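Local coordinates for protein integral membrane indolylacetylinositol arabinosyltransferase EmbC (Mycolicibacterium smegmatis, PDB 7BVE) that probably transfers arabinose units to build the arabinan of the mycobacterial cell wall, as a multipass membrane glycosyltransferase of the emb family, at residues T94-A99 with T1044-D1049; R552-I557 with G584-L589; G860-V865 with P946-L951. One frame throughout, in Å; residues are numbered along the deposited sequence.

Contact 1: T94-A99 with T1044-D1049; sequences TVPKQA and TPWYPD
Gln98 meets two aromatic rings at once, lying over a face of the Trp1046 indole with its CB and turning its amide to Tyr1047. The CB contact is a CH-pi interaction: Gln98 CB stands 3.9 Å from the centroid of the six-membered ring of Trp1046, 20° off the ring normal, and comes closest to Trp1046 CE3 at 3.6 Å. A bend at chi2 (88°) carries the amide past the root of the indole and across the phenol, with amide and phenol planes 65° apart. There Gln98 NE2 lies in the ring plane of Tyr1047 at its edge, 3.5 Å from CE1, and Gln98 OE1 approaches the same Tyr1047 CE1 to 3.3 Å; no hydrogen bond joins the two residues.

Pro96 and Lys97 add further contacts. Pro96 CB makes an apolar one, 4.0 Å from Trp1046 CD1, and the extended Lys97 chain runs past the tyrosine hydroxyl, Lys97 CE 3.8 Å from Tyr1047 OH, on its way to a salt bridge with Asp189. Phe187 sets its ring roughly perpendicular to that of Tyr1047 and also touches Pro96.

The type I turn Pro96-Ala99, closed by the bond from Ala99 N to Pro96 O, thus presents Pro96 and Gln98 to the loop that follows strand 1039-1045. This is a loop-to-loop interface between the N-terminal concanavalin-like region and the C-terminal EmbC region.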
loop_
_atom_site.group_PDB
_atom_site.type_symbol
_atom_site.label_atom_id
_atom_site.label_comp_id
_atom_site.label_asym_id
_atom_site.label_seq_id
_atom_site.Cartn_x
_atom_site.Cartn_y
_atom_site.Cartn_z
ATOM N N THR A 94 36.360 10.237 -23.056
ATOM C CA THR A 94 36.240 9.022 -22.269
ATOM C C THR A 94 34.913 8.321 -22.502
ATOM O O THR A 94 34.656 7.288 -21.886
ATOM C CB THR A 94 36.421 9.304 -20.772
ATOM O OG1 THR A 94 35.379 10.158 -20.301
ATOM C CG2 THR A 94 37.755 9.952 -20.504
ATOM N N VAL A 95 34.063 8.869 -23.366
ATOM C CA VAL A 95 32.805 8.250 -23.784
ATOM C C VAL A 95 32.656 8.415 -25.286
ATOM O O VAL A 95 33.245 9.322 -25.887
ATOM C CB VAL A 95 31.597 8.889 -23.068
ATOM C CG1 VAL A 95 31.555 8.504 -21.609
ATOM C CG2 VAL A 95 31.690 10.377 -23.178
ATOM N N PRO A 96 31.902 7.524 -25.937
ATOM C CA PRO A 96 31.658 7.708 -27.376
ATOM C C PRO A 96 30.694 8.863 -27.587
ATOM O O PRO A 96 29.644 8.921 -26.949
ATOM C CB PRO A 96 31.040 6.376 -27.807
ATOM C CG PRO A 96 31.393 5.439 -26.772
ATOM C CD PRO A 96 31.399 6.211 -25.504
ATOM N N LYS A 97 31.037 9.770 -28.508
ATOM C CA LYS A 97 30.261 10.990 -28.708
ATOM C C LYS A 97 28.870 10.737 -29.281
ATOM O O LYS A 97 28.026 11.638 -29.225
ATOM C CB LYS A 97 31.010 11.940 -29.636
ATOM C CG LYS A 97 31.122 11.420 -31.053
ATOM C CD LYS A 97 31.905 12.356 -31.939
ATOM C CE LYS A 97 31.992 11.827 -33.353
ATOM N NZ LYS A 97 32.814 12.711 -34.215
ATOM N N GLN A 98 28.611 9.545 -29.831
ATOM C CA GLN A 98 27.314 9.245 -30.417
ATOM C C GLN A 98 26.261 8.901 -29.380
ATOM O O GLN A 98 25.073 8.889 -29.716
ATOM C CB GLN A 98 27.418 8.083 -31.403
ATOM C CG GLN A 98 28.167 8.388 -32.675
ATOM C CD GLN A 98 29.644 8.146 -32.551
ATOM O OE1 GLN A 98 30.093 7.469 -31.640
ATOM N NE2 GLN A 98 30.411 8.688 -33.481
ATOM N N ALA A 99 26.663 8.622 -28.146
ATOM C CA ALA A 99 25.723 8.228 -27.114
ATOM C C ALA A 99 24.851 9.412 -26.696
ATOM O O ALA A 99 25.278 10.566 -26.784
ATOM C CB ALA A 99 26.472 7.678 -25.909
ATOM N N THR A 1044 26.061 -3.757 -30.175
ATOM C CA THR A 1044 27.017 -3.348 -31.184
ATOM C C THR A 1044 27.792 -2.134 -30.693
ATOM O O THR A 1044 27.180 -1.192 -30.175
ATOM C CB THR A 1044 26.293 -3.005 -32.492
ATOM O OG1 THR A 1044 25.463 -4.103 -32.884
ATOM C CG2 THR A 1044 27.284 -2.726 -33.604
ATOM N N PRO A 1045 29.116 -2.109 -30.813
ATOM C CA PRO A 1045 29.865 -0.937 -30.367
ATOM C C PRO A 1045 29.671 0.240 -31.304
ATOM O O PRO A 1045 29.420 0.074 -32.497
ATOM C CB PRO A 1045 31.317 -1.421 -30.400
ATOM C CG PRO A 1045 31.237 -2.889 -30.378
ATOM C CD PRO A 1045 30.014 -3.222 -31.147
ATOM N N TRP A 1046 29.784 1.447 -30.745
ATOM C CA TRP A 1046 29.778 2.636 -31.589
ATOM C C TRP A 1046 31.065 2.744 -32.393
ATOM O O TRP A 1046 31.034 3.089 -33.578
ATOM C CB TRP A 1046 29.586 3.903 -30.765
ATOM C CG TRP A 1046 28.282 4.062 -30.102
ATOM C CD1 TRP A 1046 28.029 3.944 -28.783
ATOM C CD2 TRP A 1046 27.041 4.373 -30.723
ATOM N NE1 TRP A 1046 26.707 4.171 -28.528
ATOM C CE2 TRP A 1046 26.074 4.433 -29.709
ATOM C CE3 TRP A 1046 26.649 4.609 -32.041
ATOM C CZ2 TRP A 1046 24.744 4.717 -29.968
ATOM C CZ3 TRP A 1046 25.329 4.886 -32.296
ATOM C CH2 TRP A 1046 24.390 4.941 -31.265
ATOM N N TYR A 1047 32.209 2.479 -31.766
ATOM C CA TYR A 1047 33.459 2.468 -32.513
ATOM C C TYR A 1047 33.920 1.025 -32.679
ATOM O O TYR A 1047 34.398 0.418 -31.707
ATOM C CB TYR A 1047 34.551 3.298 -31.827
ATOM C CG TYR A 1047 34.374 4.802 -31.840
ATOM C CD1 TYR A 1047 33.303 5.414 -32.474
ATOM C CD2 TYR A 1047 35.331 5.616 -31.284
ATOM C CE1 TYR A 1047 33.172 6.792 -32.485
ATOM C CE2 TYR A 1047 35.214 6.979 -31.301
ATOM C CZ TYR A 1047 34.142 7.562 -31.897
ATOM O OH TYR A 1047 34.057 8.931 -31.894
ATOM N N PRO A 1048 33.811 0.435 -33.872
ATOM C CA PRO A 1048 34.190 -0.973 -34.033
ATOM C C PRO A 1048 35.687 -1.223 -34.014
ATOM O O PRO A 1048 36.099 -2.365 -33.776
ATOM C CB PRO A 1048 33.591 -1.338 -35.393
ATOM C CG PRO A 1048 32.528 -0.310 -35.633
ATOM C CD PRO A 1048 33.068 0.936 -35.034
ATOM N N ASP A 1049 36.511 -0.205 -34.254
ATOM C CA ASP A 1049 37.964 -0.336 -34.273
ATOM C C ASP A 1049 38.607 -0.079 -32.915
ATOM O O ASP A 1049 39.773 0.330 -32.851
ATOM C CB ASP A 1049 38.553 0.606 -35.322
ATOM C CG ASP A 1049 38.103 2.048 -35.133
ATOM O OD1 ASP A 1049 37.214 2.304 -34.292
ATOM O OD2 ASP A 1049 38.649 2.934 -35.818
#

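Contact 2: R552-I557 with G584-L589; sequences RRIIGI and GCLGAL
The short segments 552-557 (of helix 548-564) and 584-589 (of helix 582-592) cross at -129°, their axes 10.5 Å apart at closest approach, and the CA atoms of Ile554 and Cys585 mark the nearest point of the backbones at 7.3 Å. At this spacing side chains alone bridge the helices, and no hydrogen bond passes between them.

Ile554 is the centre of the contact and uses both its branches. With CG1 beside the backbone N (chi1 -73°), its CG2 methyl stands anti to that N and reaches two leucine methyls: Ile554 CG2 is 3.8 Å from Leu589 CD1 and 4.1 Å from Leu586 CD2. The Ile554 and Leu586 side chains run past each other in opposite senses, whereas those of Ile554 and Leu589 meet at a slant. Cys585 is approached by both branches through its CB, which lies 4.0 Å from Ile554 CD1 and 4.2 Å from Ile554 CG2. Cys585, Leu586 and Leu589 thus form one face against which Ile554 lies. Ile555 adds a looser touch at the side, its CG1 4.4 Å from Leu589 CD1.

Neighbouring helices close the surroundings. Trp396 of helix 385-405 lies against Ile554, while helix 517-539 covers Ile555 with Ile534 and Thr537, and Leu586 with Leu526 and Leu530. All five touching residues are buried and aliphatic or sulfur-bearing. With segment 584-589 in a predicted transmembrane helix, this is apolar side-chain packing between two helices of the GT-C family region, consistent with the multihelical membrane domain of that fold.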
loop_
_atom_site.group_PDB
_atom_site.type_symbol
_atom_site.label_atom_id
_atom_site.label_comp_id
_atom_site.label_asym_id
_atom_site.label_seq_id
_atom_site.Cartn_x
_atom_site.Cartn_y
_atom_site.Cartn_z
ATOM N N ARG A 552 8.137 -23.172 26.871
ATOM C CA ARG A 552 8.420 -21.759 27.102
ATOM C C ARG A 552 9.460 -21.225 26.127
ATOM O O ARG A 552 9.301 -20.134 25.566
ATOM C CB ARG A 552 8.919 -21.547 28.528
ATOM C CG ARG A 552 7.921 -21.758 29.636
ATOM C CD ARG A 552 8.592 -21.415 30.958
ATOM N NE ARG A 552 7.756 -21.707 32.113
ATOM C CZ ARG A 552 6.867 -20.865 32.619
ATOM N NH1 ARG A 552 6.687 -19.676 32.063
ATOM N NH2 ARG A 552 6.151 -21.214 33.677
ATOM N N ARG A 553 10.516 -22.002 25.886
ATOM C CA ARG A 553 11.609 -21.507 25.059
ATOM C C ARG A 553 11.258 -21.487 23.575
ATOM O O ARG A 553 11.713 -20.591 22.858
ATOM C CB ARG A 553 12.869 -22.323 25.333
ATOM C CG ARG A 553 13.499 -21.982 26.681
ATOM C CD ARG A 553 14.920 -22.496 26.832
ATOM N NE ARG A 553 15.024 -23.931 27.056
ATOM C CZ ARG A 553 15.083 -24.485 28.261
ATOM N NH1 ARG A 553 15.055 -23.722 29.340
ATOM N NH2 ARG A 553 15.184 -25.800 28.386
ATOM N N ILE A 554 10.426 -22.425 23.108
ATOM C CA ILE A 554 9.916 -22.379 21.734
ATOM C C ILE A 554 9.080 -21.122 21.500
ATOM O O ILE A 554 9.280 -20.397 20.509
ATOM C CB ILE A 554 9.118 -23.659 21.417
ATOM C CG1 ILE A 554 10.047 -24.858 21.239
ATOM C CG2 ILE A 554 8.256 -23.487 20.192
ATOM C CD1 ILE A 554 10.981 -24.730 20.070
ATOM N N ILE A 555 8.150 -20.833 22.420
ATOM C CA ILE A 555 7.286 -19.661 22.249
ATOM C C ILE A 555 8.096 -18.364 22.323
ATOM O O ILE A 555 7.884 -17.431 21.528
ATOM C CB ILE A 555 6.148 -19.694 23.285
ATOM C CG1 ILE A 555 5.284 -20.932 23.068
ATOM C CG2 ILE A 555 5.281 -18.472 23.174
ATOM C CD1 ILE A 555 4.316 -21.192 24.175
ATOM N N GLY A 556 9.084 -18.315 23.222
ATOM C CA GLY A 556 9.920 -17.130 23.332
ATOM C C GLY A 556 10.786 -16.886 22.112
ATOM O O GLY A 556 10.923 -15.748 21.663
ATOM N N ILE A 557 11.366 -17.950 21.549
ATOM C CA ILE A 557 12.196 -17.810 20.353
ATOM C C ILE A 557 11.368 -17.356 19.157
ATOM O O ILE A 557 11.818 -16.516 18.367
ATOM C CB ILE A 557 12.950 -19.126 20.086
ATOM C CG1 ILE A 557 14.101 -19.243 21.067
ATOM C CG2 ILE A 557 13.484 -19.222 18.689
ATOM C CD1 ILE A 557 14.817 -20.503 20.973
ATOM N N GLY A 584 7.199 -26.511 12.545
ATOM C CA GLY A 584 6.886 -27.856 12.992
ATOM C C GLY A 584 6.766 -27.950 14.501
ATOM O O GLY A 584 5.922 -28.683 15.027
ATOM N N CYS A 585 7.583 -27.176 15.214
ATOM C CA CYS A 585 7.529 -27.136 16.669
ATOM C C CYS A 585 6.225 -26.516 17.158
ATOM O O CYS A 585 5.560 -27.057 18.055
ATOM C CB CYS A 585 8.720 -26.339 17.180
ATOM S SG CYS A 585 10.300 -26.895 16.533
ATOM N N LEU A 586 5.832 -25.384 16.569
ATOM C CA LEU A 586 4.538 -24.799 16.908
ATOM C C LEU A 586 3.371 -25.644 16.418
ATOM O O LEU A 586 2.290 -25.576 17.003
ATOM C CB LEU A 586 4.411 -23.387 16.359
ATOM C CG LEU A 586 5.202 -22.325 17.099
ATOM C CD1 LEU A 586 5.015 -21.016 16.406
ATOM C CD2 LEU A 586 4.719 -22.240 18.521
ATOM N N GLY A 587 3.562 -26.451 15.376
ATOM C CA GLY A 587 2.517 -27.376 14.978
ATOM C C GLY A 587 2.287 -28.462 16.005
ATOM O O GLY A 587 1.141 -28.791 16.320
ATOM N N ALA A 588 3.367 -29.004 16.571
ATOM C CA ALA A 588 3.227 -29.995 17.636
ATOM C C ALA A 588 2.584 -29.395 18.883
ATOM O O ALA A 588 1.689 -30.008 19.486
ATOM C CB ALA A 588 4.585 -30.597 17.973
ATOM N N LEU A 589 2.997 -28.179 19.264
ATOM C CA LEU A 589 2.400 -27.541 20.439
ATOM C C LEU A 589 0.932 -27.189 20.218
ATOM O O LEU A 589 0.102 -27.401 21.106
ATOM C CB LEU A 589 3.175 -26.292 20.829
ATOM C CG LEU A 589 4.532 -26.499 21.472
ATOM C CD1 LEU A 589 5.172 -25.156 21.687
ATOM C CD2 LEU A 589 4.355 -27.226 22.778
#

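Contact 3: G860-V865 with P946-L951; sequences GPLLVV and PELRTL
Val864 overlaps the ring of Pro946, its CG2 methyl 3.7 Å from Pro946 CG and 3.8 Å from Pro946 CD, the two side chains crossing at about a right angle. Chi1 of -176° puts CG1 anti to the backbone N and leaves CG2, lying beside that N, as the branch that meets the proline. Two residues back along the chain, Leu862 continues the line of contact. Its CB is 4.3 Å from Pro946 CG, and its carbonyl takes part as well, Leu862 O coming to 3.5 Å from Pro946 CD. The pyrrolidine ring is therefore touched by Leu862 and Val864, both of whose CB atoms point toward the other segment, while the CB of Leu863 between them points away.

A second apolar group forms around Leu948, two residues beyond Pro946. Leu948 CD1 lies 4.3 Å from Leu862 CD1 and 4.4 Å from Pro861 CD. Beside it the backbones draw nearest, with the CA atoms of Gly860 and Glu947 6.2 Å apart, and Gly860 CA lies 4.2 Å from Pro946 O. No hydrogen bond joins the segments; the contacts are mainly between methyl and ring carbons, with the Leu862 carbonyl oxygen beside the proline.

Tyr1028 of strand 1020-1029 touches Leu862, Val864 and Leu948, and Trp1033 lies against Pro861 and Leu862. Strand 862-867 pairs antiparallel with 907-912 in one sheet of the C-terminal region, whereas strand 949-950 pairs with 736-738 at the margin of another and leads directly into helix 951-954, with Thr950 at its N-cap. The beginning of strand 862-867 thus lies against the loop that leads into strand 949-950, and a backbone hydrogen bond of Val864 with Arg944, just before Pro946, ties the two parts together.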
loop_
_atom_site.group_PDB
_atom_site.type_symbol
_atom_site.label_atom_id
_atom_site.label_comp_id
_atom_site.label_asym_id
_atom_site.label_seq_id
_atom_site.Cartn_x
_atom_site.Cartn_y
_atom_site.Cartn_z
ATOM N N GLY A 860 9.311 -23.586 -42.599
ATOM C CA GLY A 860 9.338 -23.507 -41.164
ATOM C C GLY A 860 7.956 -23.632 -40.562
ATOM O O GLY A 860 6.950 -23.745 -41.264
ATOM N N PRO A 861 7.882 -23.605 -39.251
ATOM C CA PRO A 861 6.589 -23.786 -38.582
ATOM C C PRO A 861 5.756 -22.520 -38.480
ATOM O O PRO A 861 4.688 -22.544 -37.863
ATOM C CB PRO A 861 7.005 -24.287 -37.198
ATOM C CG PRO A 861 8.333 -23.680 -36.990
ATOM C CD PRO A 861 9.006 -23.634 -38.301
ATOM N N LEU A 862 6.210 -21.420 -39.081
ATOM C CA LEU A 862 5.582 -20.122 -38.857
ATOM C C LEU A 862 5.461 -19.366 -40.166
ATOM O O LEU A 862 6.334 -19.473 -41.032
ATOM C CB LEU A 862 6.372 -19.291 -37.859
ATOM C CG LEU A 862 6.266 -19.623 -36.391
ATOM C CD1 LEU A 862 7.204 -18.746 -35.635
ATOM C CD2 LEU A 862 4.858 -19.393 -35.900
ATOM N N LEU A 863 4.392 -18.590 -40.288
ATOM C CA LEU A 863 4.245 -17.561 -41.306
ATOM C C LEU A 863 4.147 -16.223 -40.593
ATOM O O LEU A 863 3.267 -16.032 -39.751
ATOM C CB LEU A 863 2.993 -17.814 -42.137
ATOM C CG LEU A 863 2.624 -16.881 -43.275
ATOM C CD1 LEU A 863 3.632 -16.959 -44.390
ATOM C CD2 LEU A 863 1.258 -17.256 -43.768
ATOM N N VAL A 864 5.058 -15.305 -40.905
ATOM C CA VAL A 864 5.211 -14.084 -40.121
ATOM C C VAL A 864 5.058 -12.869 -41.027
ATOM O O VAL A 864 5.673 -12.801 -42.096
ATOM C CB VAL A 864 6.572 -14.038 -39.391
ATOM C CG1 VAL A 864 6.660 -12.811 -38.525
ATOM C CG2 VAL A 864 6.787 -15.253 -38.540
ATOM N N VAL A 865 4.224 -11.914 -40.606
ATOM C CA VAL A 865 4.249 -10.557 -41.135
ATOM C C VAL A 865 4.602 -9.626 -39.986
ATOM O O VAL A 865 4.365 -9.952 -38.819
ATOM C CB VAL A 865 2.914 -10.135 -41.790
ATOM C CG1 VAL A 865 2.534 -11.095 -42.890
ATOM C CG2 VAL A 865 1.803 -10.025 -40.779
ATOM N N PRO A 946 10.038 -17.606 -41.808
ATOM C CA PRO A 946 11.388 -17.481 -41.264
ATOM C C PRO A 946 12.115 -18.811 -41.171
ATOM O O PRO A 946 11.505 -19.869 -41.014
ATOM C CB PRO A 946 11.139 -16.898 -39.876
ATOM C CG PRO A 946 9.765 -17.257 -39.553
ATOM C CD PRO A 946 9.022 -17.214 -40.826
ATOM N N GLU A 947 13.439 -18.742 -41.282
ATOM C CA GLU A 947 14.322 -19.892 -41.136
ATOM C C GLU A 947 14.967 -19.805 -39.763
ATOM O O GLU A 947 15.802 -18.929 -39.520
ATOM C CB GLU A 947 15.371 -19.913 -42.239
ATOM C CG GLU A 947 14.788 -20.123 -43.610
ATOM C CD GLU A 947 15.831 -20.065 -44.690
ATOM O OE1 GLU A 947 16.991 -19.739 -44.371
ATOM O OE2 GLU A 947 15.493 -20.339 -45.858
ATOM N N LEU A 948 14.590 -20.716 -38.872
ATOM C CA LEU A 948 14.837 -20.575 -37.448
ATOM C C LEU A 948 15.919 -21.539 -36.974
ATOM O O LEU A 948 16.016 -22.672 -37.445
ATOM C CB LEU A 948 13.546 -20.819 -36.673
ATOM C CG LEU A 948 12.414 -19.859 -37.024
ATOM C CD1 LEU A 948 11.133 -20.288 -36.372
ATOM C CD2 LEU A 948 12.754 -18.468 -36.600
ATOM N N ARG A 949 16.739 -21.067 -36.036
ATOM C CA ARG A 949 17.715 -21.878 -35.323
ATOM C C ARG A 949 17.499 -21.664 -33.837
ATOM O O ARG A 949 16.845 -20.708 -33.428
ATOM C CB ARG A 949 19.153 -21.506 -35.685
ATOM C CG ARG A 949 19.515 -21.709 -37.134
ATOM C CD ARG A 949 20.941 -21.275 -37.399
ATOM N NE ARG A 949 21.907 -22.169 -36.770
ATOM C CZ ARG A 949 23.209 -21.922 -36.678
ATOM N NH1 ARG A 949 23.711 -20.797 -37.164
ATOM N NH2 ARG A 949 24.010 -22.797 -36.091
ATOM N N THR A 950 18.050 -22.552 -33.020
ATOM C CA THR A 950 17.846 -22.401 -31.590
ATOM C C THR A 950 18.792 -21.351 -31.029
ATOM O O THR A 950 19.777 -20.969 -31.658
ATOM C CB THR A 950 18.038 -23.729 -30.865
ATOM O OG1 THR A 950 19.366 -24.206 -31.075
ATOM C CG2 THR A 950 17.076 -24.752 -31.394
ATOM N N LEU A 951 18.474 -20.871 -29.829
ATOM C CA LEU A 951 19.298 -19.851 -29.193
ATOM C C LEU A 951 20.630 -20.403 -28.710
ATOM O O LEU A 951 21.581 -19.641 -28.568
ATOM C CB LEU A 951 18.522 -19.210 -28.043
ATOM C CG LEU A 951 19.014 -18.005 -27.246
ATOM C CD1 LEU A 951 17.839 -17.162 -26.863
ATOM C CD2 LEU A 951 19.723 -18.433 -25.987
#

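How the contacts relate
Contact 1 joins an early and a late part of the chain: its segments lie 945 residues apart, and both other contacts fall between them, contact 2 first and contact 3 after it. Contact 2 sits in the helical GT-C region, with one of its two segments in a predicted transmembrane helix; its centre is 62 Å from that of contact 1 and 58 Å from that of contact 3, across the chain's centre from either. Contacts 1 and 3 are closer, with centres 32 Å apart and nearest atoms about 16 Å, and one segment of each includes residues of the mixed C-terminal sheet. Around that sheet, then, lie a junction with the concanavalin-like region and one with a second C-terminal sheet.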